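Local structure of MutT/nudix family protein (Shewanella oneidensis, 3GZ5) at residues 67-70 against 71-75; 134-137 against 138-141; 179-182 against 183-187. The protein probably regulates transcription of NAD metabolism genes in response to ADP-ribose, as a dimer that joins a NUDIX domain to a DNA-binding winged helix domain. One frame throughout, in Å; residues are numbered along the deposited sequence.

Interaction 1: 67-70 against 71-75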
ATOM      1  N   SER B  67     -11.881  -7.464  12.599  1.00 41.80           N
ATOM      2  CA  SER B  67     -10.702  -7.008  11.861  1.00 41.61           C
ATOM      3  C   SER B  67     -10.898  -5.536  11.460  1.00 41.26           C
ATOM      4  O   SER B  67     -12.009  -5.000  11.559  1.00 41.73           O
ATOM      5  CB  SER B  67     -10.493  -7.850  10.603  1.00 40.46           C
ATOM      6  OG  SER B  67     -11.541  -7.535   9.696  1.00 42.16           O
ATOM      7  N   LEU B  68      -9.825  -4.900  10.993  1.00 41.07           N
ATOM      8  CA  LEU B  68      -9.904  -3.533  10.465  1.00 40.52           C
ATOM      9  C   LEU B  68     -10.809  -3.407   9.245  1.00 40.40           C
ATOM     10  O   LEU B  68     -11.535  -2.434   9.130  1.00 41.10           O
ATOM     11  CB  LEU B  68      -8.516  -3.015  10.147  1.00 40.96           C
ATOM     12  CG  LEU B  68      -7.609  -2.792  11.362  1.00 39.80           C
ATOM     13  CD1 LEU B  68      -6.245  -2.459  10.839  1.00 35.04           C
ATOM     14  CD2 LEU B  68      -8.188  -1.694  12.307  1.00 38.15           C
ATOM     15  N   GLU B  69     -10.795  -4.393   8.354  1.00 40.12           N
ATOM     16  CA  GLU B  69     -11.731  -4.402   7.232  1.00 40.95           C
ATOM     17  C   GLU B  69     -13.194  -4.424   7.688  1.00 40.71           C
ATOM     18  O   GLU B  69     -14.039  -3.710   7.123  1.00 40.76           O
ATOM     19  CB  GLU B  69     -11.446  -5.553   6.249  1.00 41.19           C
ATOM     20  CG  GLU B  69     -12.240  -5.447   4.957  1.00 45.52           C
ATOM     21  CD  GLU B  69     -12.064  -6.653   4.044  1.00 50.29           C
ATOM     22  OE1 GLU B  69     -12.988  -7.489   3.972  1.00 52.88           O
ATOM     23  OE2 GLU B  69     -10.999  -6.772   3.401  1.00 52.63           O
ATOM     24  N   GLN B  70     -13.515  -5.249   8.681  1.00 40.52           N
ATOM     25  CA  GLN B  70     -14.885  -5.250   9.220  1.00 40.12           C
ATOM     26  C   GLN B  70     -15.227  -3.869   9.799  1.00 40.06           C
ATOM     27  O   GLN B  70     -16.305  -3.349   9.594  1.00 40.45           O
ATOM     28  CB  GLN B  70     -15.071  -6.376  10.228  1.00 40.29           C
ATOM     29  CG  GLN B  70     -14.924  -7.751   9.572  1.00 38.92           C
ATOM     30  CD  GLN B  70     -15.369  -8.945  10.432  1.00 41.07           C
ATOM     31  OE1 GLN B  70     -15.332 -10.103   9.974  1.00 40.91           O
ATOM     32  NE2 GLN B  70     -15.777  -8.679  11.662  1.00 41.51           N
ATOM     33  N   THR B  71     -14.274  -3.240  10.473  1.00 39.74           N
ATOM     34  CA  THR B  71     -14.473  -1.878  10.939  1.00 39.95           C
ATOM     35  C   THR B  71     -14.867  -0.910   9.800  1.00 39.69           C
ATOM     36  O   THR B  71     -15.886  -0.248   9.894  1.00 39.75           O
ATOM     37  CB  THR B  71     -13.246  -1.368  11.691  1.00 40.14           C
ATOM     38  OG1 THR B  71     -12.964  -2.274  12.783  1.00 41.81           O
ATOM     39  CG2 THR B  71     -13.505   0.061  12.213  1.00 38.58           C
ATOM     40  N   VAL B  72     -14.085  -0.867   8.725  1.00 39.45           N
ATOM     41  CA  VAL B  72     -14.349   0.070   7.634  1.00 39.57           C
ATOM     42  C   VAL B  72     -15.616  -0.262   6.817  1.00 39.81           C
ATOM     43  O   VAL B  72     -16.270   0.640   6.316  1.00 40.51           O
ATOM     44  CB  VAL B  72     -13.083   0.296   6.724  1.00 39.57           C
ATOM     45  CG1 VAL B  72     -12.795  -0.913   5.817  1.00 35.38           C
ATOM     46  CG2 VAL B  72     -13.219   1.610   5.928  1.00 39.74           C
ATOM     47  N   LEU B  73     -15.975  -1.536   6.722  1.00 40.28           N
ATOM     48  CA  LEU B  73     -17.181  -1.950   5.996  1.00 41.16           C
ATOM     49  C   LEU B  73     -18.451  -1.600   6.776  1.00 41.82           C
ATOM     50  O   LEU B  73     -19.475  -1.202   6.183  1.00 40.66           O
ATOM     51  CB  LEU B  73     -17.153  -3.452   5.682  1.00 41.32           C
ATOM     52  CG  LEU B  73     -16.077  -3.955   4.712  1.00 41.61           C
ATOM     53  CD1 LEU B  73     -16.090  -5.468   4.604  1.00 42.53           C
ATOM     54  CD2 LEU B  73     -16.220  -3.313   3.337  1.00 44.37           C
ATOM     55  N   ARG B  74     -18.370  -1.764   8.104  1.00 42.30           N
ATOM     56  CA  ARG B  74     -19.415  -1.289   8.997  1.00 42.13           C
ATOM     57  C   ARG B  74     -19.568   0.214   8.881  1.00 42.66           C
ATOM     58  O   ARG B  74     -20.671   0.678   8.686  1.00 42.51           O
ATOM     59  CB  ARG B  74     -19.167  -1.688  10.460  1.00 42.33           C
ATOM     60  CG  ARG B  74     -20.236  -1.118  11.407  1.00 40.46           C
ATOM     61  CD  ARG B  74     -20.022  -1.429  12.874  1.00 41.62           C
ATOM     62  NE  ARG B  74     -18.664  -1.209  13.357  1.00 42.51           N
ATOM     63  CZ  ARG B  74     -18.202  -0.071  13.874  1.00 43.74           C
ATOM     64  NH1 ARG B  74     -16.954  -0.018  14.308  1.00 44.04           N
ATOM     65  NH2 ARG B  74     -18.958   1.015  13.938  1.00 44.57           N
ATOM     66  N   LYS B  75     -18.475   0.983   8.975  1.00 43.45           N
ATOM     67  CA  LYS B  75     -18.607   2.450   8.878  1.00 44.41           C
ATOM     68  C   LYS B  75     -19.211   2.871   7.549  1.00 44.83           C
ATOM     69  O   LYS B  75     -19.922   3.860   7.493  1.00 45.35           O
ATOM     70  CB  LYS B  75     -17.285   3.215   9.089  1.00 44.53           C
ATOM     71  CG  LYS B  75     -16.506   2.947  10.368  1.00 45.75           C
ATOM     72  CD  LYS B  75     -17.323   3.097  11.681  1.00 48.96           C
ATOM     73  CE  LYS B  75     -17.778   4.517  11.991  1.00 50.26           C
ATOM     74  NZ  LYS B  75     -18.678   4.519  13.185  1.00 50.99           N
TER

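Interaction 2: 134-137 against 138-141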
ATOM      1  N   ALA B 134     -14.173  17.496  -7.930  1.00 62.34           N
ATOM      2  CA  ALA B 134     -13.700  18.860  -8.201  1.00 63.01           C
ATOM      3  C   ALA B 134     -14.162  19.828  -7.126  1.00 63.59           C
ATOM      4  O   ALA B 134     -13.370  20.631  -6.634  1.00 63.69           O
ATOM      5  CB  ALA B 134     -14.160  19.325  -9.568  1.00 63.40           C
ATOM      6  N   ASP B 135     -15.440  19.734  -6.755  1.00 64.18           N
ATOM      7  CA  ASP B 135     -15.992  20.481  -5.624  1.00 65.16           C
ATOM      8  C   ASP B 135     -15.265  20.209  -4.305  1.00 65.59           C
ATOM      9  O   ASP B 135     -14.948  21.143  -3.561  1.00 65.87           O
ATOM     10  CB  ASP B 135     -17.473  20.150  -5.437  1.00 65.42           C
ATOM     11  CG  ASP B 135     -18.346  20.699  -6.552  1.00 66.33           C
ATOM     12  OD1 ASP B 135     -17.798  21.046  -7.630  1.00 64.73           O
ATOM     13  OD2 ASP B 135     -19.585  20.762  -6.334  1.00 67.04           O
ATOM     14  N   VAL B 136     -15.035  18.926  -4.017  1.00 65.54           N
ATOM     15  CA  VAL B 136     -14.355  18.488  -2.795  1.00 65.49           C
ATOM     16  C   VAL B 136     -12.952  19.095  -2.677  1.00 65.86           C
ATOM     17  O   VAL B 136     -12.563  19.581  -1.617  1.00 65.73           O
ATOM     18  CB  VAL B 136     -14.320  16.931  -2.725  1.00 65.24           C
ATOM     19  CG1 VAL B 136     -13.250  16.425  -1.763  1.00 64.75           C
ATOM     20  CG2 VAL B 136     -15.679  16.408  -2.347  1.00 64.58           C
ATOM     21  N   LEU B 137     -12.206  19.079  -3.775  1.00 66.54           N
ATOM     22  CA  LEU B 137     -10.857  19.643  -3.801  1.00 67.64           C
ATOM     23  C   LEU B 137     -10.784  21.153  -3.475  1.00 68.26           C
ATOM     24  O   LEU B 137      -9.699  21.676  -3.193  1.00 68.57           O
ATOM     25  CB  LEU B 137     -10.164  19.333  -5.136  1.00 67.48           C
ATOM     26  CG  LEU B 137     -10.019  17.867  -5.572  1.00 67.62           C
ATOM     27  CD1 LEU B 137      -9.313  17.791  -6.922  1.00 68.07           C
ATOM     28  CD2 LEU B 137      -9.283  17.005  -4.534  1.00 67.07           C
ATOM     29  N   GLN B 138     -11.931  21.836  -3.500  1.00 68.84           N
ATOM     30  CA  GLN B 138     -12.017  23.246  -3.077  1.00 69.56           C
ATOM     31  C   GLN B 138     -12.797  23.462  -1.765  1.00 68.88           C
ATOM     32  O   GLN B 138     -13.220  24.580  -1.467  1.00 69.24           O
ATOM     33  CB  GLN B 138     -12.607  24.118  -4.203  1.00 69.83           C
ATOM     34  CG  GLN B 138     -11.560  24.670  -5.174  1.00 72.20           C
ATOM     35  CD  GLN B 138     -11.028  23.620  -6.142  1.00 74.42           C
ATOM     36  OE1 GLN B 138     -11.792  22.987  -6.875  1.00 75.28           O
ATOM     37  NE2 GLN B 138      -9.709  23.448  -6.162  1.00 75.02           N
ATOM     38  N   MET B 139     -12.982  22.393  -0.991  1.00 68.17           N
ATOM     39  CA  MET B 139     -13.731  22.464   0.274  1.00 67.01           C
ATOM     40  C   MET B 139     -12.798  22.474   1.496  1.00 66.30           C
ATOM     41  O   MET B 139     -11.637  22.044   1.398  1.00 66.21           O
ATOM     42  CB  MET B 139     -14.733  21.319   0.386  1.00 66.99           C
ATOM     43  CG  MET B 139     -16.115  21.633  -0.123  1.00 66.97           C
ATOM     44  SD  MET B 139     -17.064  20.136  -0.490  1.00 69.98           S
ATOM     45  CE  MET B 139     -17.999  19.863   1.020  1.00 68.77           C
ATOM     46  N   PRO B 140     -13.296  23.000   2.640  1.00 65.38           N
ATOM     47  CA  PRO B 140     -12.543  22.943   3.888  1.00 64.16           C
ATOM     48  C   PRO B 140     -12.870  21.644   4.619  1.00 62.88           C
ATOM     49  O   PRO B 140     -13.838  21.571   5.395  1.00 62.85           O
ATOM     50  CB  PRO B 140     -13.048  24.169   4.655  1.00 64.38           C
ATOM     51  CG  PRO B 140     -14.460  24.380   4.166  1.00 64.78           C
ATOM     52  CD  PRO B 140     -14.589  23.702   2.814  1.00 65.26           C
ATOM     53  N   LEU B 141     -12.082  20.603   4.350  1.00 61.01           N
ATOM     54  CA  LEU B 141     -12.413  19.290   4.909  1.00 58.39           C
ATOM     55  C   LEU B 141     -11.816  19.152   6.295  1.00 57.42           C
ATOM     56  O   LEU B 141     -10.712  19.644   6.557  1.00 56.84           O
ATOM     57  CB  LEU B 141     -11.960  18.157   3.979  1.00 57.96           C
ATOM     58  CG  LEU B 141     -12.561  18.192   2.568  1.00 56.30           C
ATOM     59  CD1 LEU B 141     -12.162  16.961   1.796  1.00 54.53           C
ATOM     60  CD2 LEU B 141     -14.083  18.328   2.583  1.00 53.65           C
TER

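Interaction 3: 179-182 against 183-187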
ATOM      1  N   LEU B 179     -16.487   1.526 -19.436  1.00 46.07           N
ATOM      2  CA  LEU B 179     -15.305   1.156 -18.695  1.00 45.78           C
ATOM      3  C   LEU B 179     -14.125   1.989 -19.168  1.00 46.19           C
ATOM      4  O   LEU B 179     -13.358   2.517 -18.365  1.00 45.85           O
ATOM      5  CB  LEU B 179     -15.016  -0.327 -18.897  1.00 45.12           C
ATOM      6  CG  LEU B 179     -13.805  -0.870 -18.148  1.00 45.47           C
ATOM      7  CD1 LEU B 179     -13.958  -0.720 -16.618  1.00 44.71           C
ATOM      8  CD2 LEU B 179     -13.493  -2.326 -18.560  1.00 45.10           C
ATOM      9  N   GLN B 180     -13.979   2.101 -20.488  1.00 47.12           N
ATOM     10  CA  GLN B 180     -12.941   2.935 -21.074  1.00 47.51           C
ATOM     11  C   GLN B 180     -13.047   4.374 -20.581  1.00 47.30           C
ATOM     12  O   GLN B 180     -12.048   4.977 -20.207  1.00 47.18           O
ATOM     13  CB  GLN B 180     -13.016   2.894 -22.607  1.00 48.12           C
ATOM     14  CG  GLN B 180     -11.934   3.721 -23.262  1.00 49.40           C
ATOM     15  CD  GLN B 180     -11.912   3.563 -24.762  1.00 53.42           C
ATOM     16  OE1 GLN B 180     -12.181   2.477 -25.287  1.00 56.64           O
ATOM     17  NE2 GLN B 180     -11.568   4.632 -25.461  1.00 50.24           N
ATOM     18  N   HIS B 181     -14.256   4.920 -20.574  1.00 47.69           N
ATOM     19  CA  HIS B 181     -14.440   6.294 -20.141  1.00 49.41           C
ATOM     20  C   HIS B 181     -14.061   6.552 -18.675  1.00 49.54           C
ATOM     21  O   HIS B 181     -13.414   7.559 -18.370  1.00 50.40           O
ATOM     22  CB  HIS B 181     -15.836   6.821 -20.451  1.00 49.75           C
ATOM     23  CG  HIS B 181     -15.958   8.301 -20.247  1.00 53.90           C
ATOM     24  ND1 HIS B 181     -15.161   9.215 -20.913  1.00 56.66           N
ATOM     25  CD2 HIS B 181     -16.748   9.027 -19.420  1.00 55.76           C
ATOM     26  CE1 HIS B 181     -15.466  10.438 -20.517  1.00 55.87           C
ATOM     27  NE2 HIS B 181     -16.426  10.353 -19.611  1.00 56.82           N
ATOM     28  N   VAL B 182     -14.439   5.649 -17.769  1.00 49.44           N
ATOM     29  CA  VAL B 182     -14.004   5.784 -16.369  1.00 48.92           C
ATOM     30  C   VAL B 182     -12.486   5.802 -16.270  1.00 48.04           C
ATOM     31  O   VAL B 182     -11.949   6.582 -15.489  1.00 48.84           O
ATOM     32  CB  VAL B 182     -14.533   4.674 -15.414  1.00 48.31           C
ATOM     33  CG1 VAL B 182     -14.234   5.081 -13.977  1.00 49.52           C
ATOM     34  CG2 VAL B 182     -16.013   4.491 -15.558  1.00 48.74           C
ATOM     35  N   HIS B 183     -11.807   4.935 -17.023  1.00 47.18           N
ATOM     36  CA  HIS B 183     -10.334   4.918 -17.022  1.00 47.84           C
ATOM     37  C   HIS B 183      -9.751   6.253 -17.567  1.00 48.06           C
ATOM     38  O   HIS B 183      -8.771   6.785 -17.024  1.00 48.06           O
ATOM     39  CB  HIS B 183      -9.773   3.738 -17.836  1.00 47.35           C
ATOM     40  CG  HIS B 183      -9.884   2.398 -17.161  1.00 47.16           C
ATOM     41  ND1 HIS B 183      -8.782   1.655 -16.795  1.00 44.73           N
ATOM     42  CD2 HIS B 183     -10.963   1.646 -16.835  1.00 47.17           C
ATOM     43  CE1 HIS B 183      -9.173   0.513 -16.258  1.00 44.75           C
ATOM     44  NE2 HIS B 183     -10.493   0.481 -16.270  1.00 46.31           N
ATOM     45  N   GLU B 184     -10.355   6.773 -18.642  1.00 48.32           N
ATOM     46  CA  GLU B 184      -9.976   8.074 -19.205  1.00 48.73           C
ATOM     47  C   GLU B 184     -10.148   9.204 -18.181  1.00 48.98           C
ATOM     48  O   GLU B 184      -9.263  10.026 -18.027  1.00 49.38           O
ATOM     49  CB  GLU B 184     -10.756   8.372 -20.496  1.00 48.49           C
ATOM     50  CG  GLU B 184     -10.339   7.484 -21.652  1.00 48.60           C
ATOM     51  CD  GLU B 184     -11.216   7.620 -22.894  1.00 49.82           C
ATOM     52  OE1 GLU B 184     -10.832   7.071 -23.944  1.00 50.85           O
ATOM     53  OE2 GLU B 184     -12.283   8.264 -22.840  1.00 51.66           O
ATOM     54  N   VAL B 185     -11.264   9.225 -17.457  1.00 49.57           N
ATOM     55  CA  VAL B 185     -11.471  10.239 -16.413  1.00 49.97           C
ATOM     56  C   VAL B 185     -10.341  10.200 -15.373  1.00 50.62           C
ATOM     57  O   VAL B 185      -9.879  11.250 -14.915  1.00 50.31           O
ATOM     58  CB  VAL B 185     -12.848  10.086 -15.714  1.00 50.09           C
ATOM     59  CG1 VAL B 185     -13.017  11.096 -14.562  1.00 49.77           C
ATOM     60  CG2 VAL B 185     -13.969  10.256 -16.721  1.00 50.57           C
ATOM     61  N   LEU B 186      -9.903   8.990 -15.013  1.00 50.98           N
ATOM     62  CA  LEU B 186      -8.895   8.806 -13.960  1.00 51.72           C
ATOM     63  C   LEU B 186      -7.505   9.197 -14.425  1.00 52.28           C
ATOM     64  O   LEU B 186      -6.712   9.707 -13.648  1.00 51.60           O
ATOM     65  CB  LEU B 186      -8.884   7.364 -13.439  1.00 50.94           C
ATOM     66  CG  LEU B 186     -10.086   7.019 -12.564  1.00 51.57           C
ATOM     67  CD1 LEU B 186     -10.175   5.505 -12.300  1.00 48.33           C
ATOM     68  CD2 LEU B 186     -10.015   7.808 -11.260  1.00 49.80           C
ATOM     69  N   LEU B 187      -7.217   8.934 -15.694  1.00 53.37           N
ATOM     70  CA  LEU B 187      -5.918   9.272 -16.259  1.00 54.94           C
ATOM     71  C   LEU B 187      -5.906  10.716 -16.763  1.00 56.15           C
ATOM     72  O   LEU B 187      -4.842  11.267 -17.062  1.00 56.31           O
ATOM     73  CB  LEU B 187      -5.504   8.275 -17.353  1.00 54.02           C
ATOM     74  CG  LEU B 187      -5.383   6.804 -16.930  1.00 54.19           C
ATOM     75  CD1 LEU B 187      -4.938   5.925 -18.106  1.00 54.91           C
ATOM     76  CD2 LEU B 187      -4.431   6.642 -15.776  1.00 52.87           C
TER

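Interaction 1: 67-70 against 71-75
Glu69 carries its CG trans to the backbone N (chi1 -170°), whereas in Leu73, one turn later, CG stands trans to the carbonyl carbon (chi1 -66°), and the two side chains thereby slant across each other. This is the N-cap and first two turns of helix 68-80, which probably corresponds to the Nudix helix of the family fold. The extended Glu69 chain touches Leu73 CD1 with its CG at 3.9 Å and with the carboxylate oxygen OE1 at 3.8 Å. Leu73 CG also sits 3.2 Å from Glu69 O, the same carbonyl oxygen that receives Leu73 N at 2.9 Å. Ser67 is the N-cap: its OG accepts from Gln70 N at 3.2 Å in a nearly straight bond (169° at the hydrogen), giving the first turn an acceptor that no preceding helical carbonyl supplies. Ser67 O then takes Thr71 N at 3.1 Å. Thr71 OG1 stands near that same oxygen and also within reach of Asp65, to which it makes at most a weak bond. Arg74, bent at chi3, swings out to the side of the helix to form salt bridges with Asp65 before it and Glu78 one turn on. Leu68 and Val72 pack on Val25 and Tyr109 of the sheet, and Leu68 also meets Trp103 of the second subunit. On this buried side, Val72 CG1 comes within 3.3 Å of Glu69 O.

Interaction 2: 134-137 against 138-141
Val136 sets its CG1 against CD1 of Leu141, methyl to methyl at 3.8 Å, with the two side chains crossing at about a right angle. Its other branch, CG2, looks toward Met139, where the sulfur SD lies 4.4 Å from it. The thioether is thus a looser neighbour than the leucine methyl, and it also passes 3.9 Å from Val136 CA. Met139 is bent at the thioether (chi3 95°), a turn that carries CE away from the 134-137 segment. The backbone between these side chains is a type I beta turn from Val136 to Met139, with Leu137 and Gln138 at its corners. It takes the chain out of the short helix 133-136 of the Nudix domain and into the loop that leads to helix 145-162. The bond from Met139 N to Val136 O at 2.9 Å closes the turn; just before it, Gln138 N reaches Asp135 O at 3.1 Å. Both donors stand well above the carbonyl planes, about 60° out of them. The Gln138 side chain bends at chi2 (75°) and folds back, its CD 3.6 Å from Leu137 C. On the inner side, Val136 is buried against Val39 and Leu41 of strand 36-43 and against Ile149 of helix 145-162. Leu141 reaches Leu41 and Ile149 as well, and Met139 rests on Trp131 of strand 128-132.

Interaction 3: 179-182 against 183-187
Leu179 and His183, with Val182 and Leu186, make up the tight, buried side of this helix: the first two side chains run side by side, with Leu179 CD1 3.7 Å from NE2 of the His183 imidazole. Leu179 O meets the ring at its edge, 3.0 Å from His183 CD2, and also accepts from His183 N. ND1 of that imidazole is bonded to the carbonyl of Ala160, which fixes the ring's rotation, whereas the buried NE2 finds no partner in the model. The other flank, Gln180, His181, Glu184 and Val185, is only partly buried, nearer to solvent, and joined mainly by polar groups and one CH-pi contact. Here Gln180, its CG trans to the backbone N (chi1 -179°), stretches out so that NE2 donates to Glu184 OE1 at 3.0 Å. The hydrogen lies almost in line (174°), yet it meets the oxygen from above the carboxylate plane, amide and carboxylate being turned 76° apart. Glu184 OE1 also accepts from Ile191 N, and Gln180 OE1 from Arg197. With an alanine in place of Glu184, the Gln180 amide would probably lose one of its two braces, that at NE2, and Ile191 N its side-chain acceptor. Val185 CG2 sits over one face of the His181 ring, 4.0 Å from the ring centroid. Helix 176-187 belongs to the winged helix domain, followed by helix 193-203 in a helix-turn-helix order. His183 meets Phe196 edge-to-face, Leu186 packs on helix 145-162, and Val182 and Val185 lean on Tyr32 of strand 22-33.

Overall arrangement
The three contacts follow one another along the chain. Interactions 1 and 2 both belong to the Nudix domain, their centres 26 Å apart: helix 68-80 packs on strands 22-33, 86-95 and 104-112, while the turn after helix 133-136 packs on strands 36-43 and 128-132 of the same mixed sheet. Interaction 3 lies in the winged helix domain, 28 Å from interaction 1 between centres and across the chain's centre from it, but with atoms about 9 Å from interaction 2 at the nearest. Interactions 2 and 3 both touch helix 145-162 and strand 36-43; interactions 1 and 3 both touch strand 22-33. Such a joint is consistent with ligand binding in one domain being felt by the DNA-binding one.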